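Local structure of MutT/nudix family protein (3GZ5) at residues T31-Q35 against Q36-L40. The protein is probably an ADP-ribose-dependent transcriptional regulator of NAD metabolism, joining a Nudix domain to a DNA-binding winged helix domain. Numbering follows the deposited sequence.
Sequences TYHDQ and QLKVL
Thr31 and Lys38 pair through two backbone hydrogen bonds, Thr31 N to Lys38 O at 2.9 Å and Lys38 N to Thr31 O at 3.0 Å. His33 and Gln36 form the next hydrogen-bonded pair. His33 N gives to Gln36 O, and Gln36 N returns a nearly straight bond to His33 O. Tyr32 and Leu37 are the non-hydrogen-bonded pair between them. Here Tyr32 CA lies 3.5 Å from Gln36 O in a CA-H...O contact.

His33 O takes a second bond, from Lys38 NZ at 3.2 Å. The ammonium and Gln36 N come from opposite faces of the carbonyl plane. The lysine chain bends at its end (chi4 49°), which brings NZ toward His33 O. NZ also gives a weak hydrogen bond to Gln36 OE1. With an alanine at Lys38, His33 O would probably lose its second donor, and Gln36 OE1 its weak bond from NZ.

Thr31, His33, Gln36 and Lys38 share one face of the sheet, where there are nonpolar contacts as well. Lys38 CD packs on His33 CB at 3.8 Å, and CE sits at the edge of the imidazole ring. Thr31 CG2 meets Lys38 CB. On the opposite face, Tyr32 and Leu37 both touch helix 176-187.

A cis peptide precedes Gln35 in the turn. The arrangement is a tight antiparallel beta hairpin with a two-residue turn, Asp34-Gln35, joining strands 22-33 and 36-43 of the Nudix-domain sheet.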
loop_
_atom_site.group_PDB
_atom_site.type_symbol
_atom_site.label_atom_id
_atom_site.label_comp_id
_atom_site.label_asym_id
_atom_site.label_seq_id
_atom_site.Cartn_x
_atom_site.Cartn_y
_atom_site.Cartn_z
ATOM N N THR B 31 -0.201 -18.937 -5.757
ATOM C CA THR B 31 -1.042 -20.004 -5.235
ATOM C C THR B 31 -0.203 -20.859 -4.281
ATOM O O THR B 31 0.988 -20.604 -4.053
ATOM C CB THR B 31 -1.671 -20.837 -6.369
ATOM O OG1 THR B 31 -2.680 -21.687 -5.828
ATOM C CG2 THR B 31 -0.622 -21.690 -7.095
ATOM N N TYR B 32 -0.827 -21.873 -3.718
ATOM C CA TYR B 32 -0.121 -22.800 -2.881
ATOM C C TYR B 32 -0.380 -24.218 -3.381
ATOM O O TYR B 32 -1.520 -24.662 -3.460
ATOM C CB TYR B 32 -0.559 -22.620 -1.434
ATOM C CG TYR B 32 0.067 -23.610 -0.502
ATOM C CD1 TYR B 32 1.359 -23.414 -0.007
ATOM C CD2 TYR B 32 -0.642 -24.741 -0.105
ATOM C CE1 TYR B 32 1.923 -24.326 0.855
ATOM C CE2 TYR B 32 -0.091 -25.657 0.748
ATOM C CZ TYR B 32 1.184 -25.453 1.223
ATOM O OH TYR B 32 1.702 -26.388 2.069
ATOM N N HIS B 33 0.685 -24.916 -3.743
ATOM C CA HIS B 33 0.541 -26.275 -4.235
ATOM C C HIS B 33 1.800 -27.094 -3.982
ATOM O O HIS B 33 2.923 -26.619 -4.208
ATOM C CB HIS B 33 0.210 -26.268 -5.732
ATOM C CG HIS B 33 -0.235 -27.597 -6.263
ATOM N ND1 HIS B 33 0.479 -28.296 -7.217
ATOM C CD2 HIS B 33 -1.329 -28.344 -5.987
ATOM C CE1 HIS B 33 -0.152 -29.422 -7.497
ATOM N NE2 HIS B 33 -1.255 -29.472 -6.767
ATOM N N ASP B 34 1.595 -28.305 -3.461
ATOM C CA ASP B 34 2.562 -29.385 -3.571
ATOM C C ASP B 34 4.020 -29.072 -3.183
ATOM O O ASP B 34 4.876 -29.138 -4.052
ATOM C CB ASP B 34 2.535 -29.887 -5.030
ATOM C CG ASP B 34 3.090 -31.306 -5.197
ATOM O OD1 ASP B 34 2.292 -32.213 -5.564
ATOM O OD2 ASP B 34 4.318 -31.511 -4.987
ATOM N N GLN B 35 4.338 -28.671 -1.952
ATOM C CA GLN B 35 3.476 -27.934 -1.038
ATOM C C GLN B 35 4.286 -26.675 -0.733
ATOM O O GLN B 35 4.808 -26.474 0.372
ATOM C CB GLN B 35 3.100 -28.717 0.234
ATOM C CG GLN B 35 4.199 -29.569 0.860
ATOM C CD GLN B 35 4.316 -30.934 0.205
ATOM O OE1 GLN B 35 3.543 -31.268 -0.702
ATOM N NE2 GLN B 35 5.288 -31.737 0.662
ATOM N N GLN B 36 4.386 -25.840 -1.762
ATOM C CA GLN B 36 5.164 -24.616 -1.739
ATOM C C GLN B 36 4.340 -23.485 -2.368
ATOM O O GLN B 36 3.290 -23.720 -2.967
ATOM C CB GLN B 36 6.456 -24.829 -2.537
ATOM C CG GLN B 36 6.218 -25.336 -3.959
ATOM C CD GLN B 36 7.455 -25.929 -4.624
ATOM O OE1 GLN B 36 7.362 -26.515 -5.709
ATOM N NE2 GLN B 36 8.615 -25.787 -3.982
ATOM N N LEU B 37 4.827 -22.261 -2.210
ATOM C CA LEU B 37 4.311 -21.122 -2.951
ATOM C C LEU B 37 4.699 -21.250 -4.403
ATOM O O LEU B 37 5.854 -21.519 -4.702
ATOM C CB LEU B 37 4.913 -19.837 -2.411
ATOM C CG LEU B 37 4.408 -19.434 -1.048
ATOM C CD1 LEU B 37 5.405 -18.497 -0.404
ATOM C CD2 LEU B 37 3.004 -18.820 -1.174
ATOM N N LYS B 38 3.735 -21.069 -5.293
ATOM C CA LYS B 38 4.004 -20.953 -6.718
ATOM C C LYS B 38 3.534 -19.574 -7.233
ATOM O O LYS B 38 2.536 -19.027 -6.749
ATOM C CB LYS B 38 3.331 -22.099 -7.469
ATOM C CG LYS B 38 4.024 -23.482 -7.270
ATOM C CD LYS B 38 3.091 -24.632 -7.664
ATOM C CE LYS B 38 3.833 -25.975 -7.879
ATOM N NZ LYS B 38 4.773 -26.342 -6.777
ATOM N N VAL B 39 4.278 -19.016 -8.189
ATOM C CA VAL B 39 3.971 -17.707 -8.795
ATOM C C VAL B 39 3.697 -17.910 -10.295
ATOM O O VAL B 39 4.414 -18.675 -10.965
ATOM C CB VAL B 39 5.076 -16.640 -8.459
ATOM C CG1 VAL B 39 6.451 -17.131 -8.854
ATOM C CG2 VAL B 39 4.794 -15.280 -9.094
ATOM N N LEU B 40 2.616 -17.311 -10.793
ATOM C CA LEU B 40 2.258 -17.435 -12.208
ATOM C C LEU B 40 3.134 -16.545 -13.082
ATOM O O LEU B 40 3.214 -15.343 -12.852
ATOM C CB LEU B 40 0.791 -17.087 -12.470
ATOM C CG LEU B 40 0.360 -17.440 -13.906
ATOM C CD1 LEU B 40 0.129 -18.948 -14.049
ATOM C CD2 LEU B 40 -0.886 -16.694 -14.317
#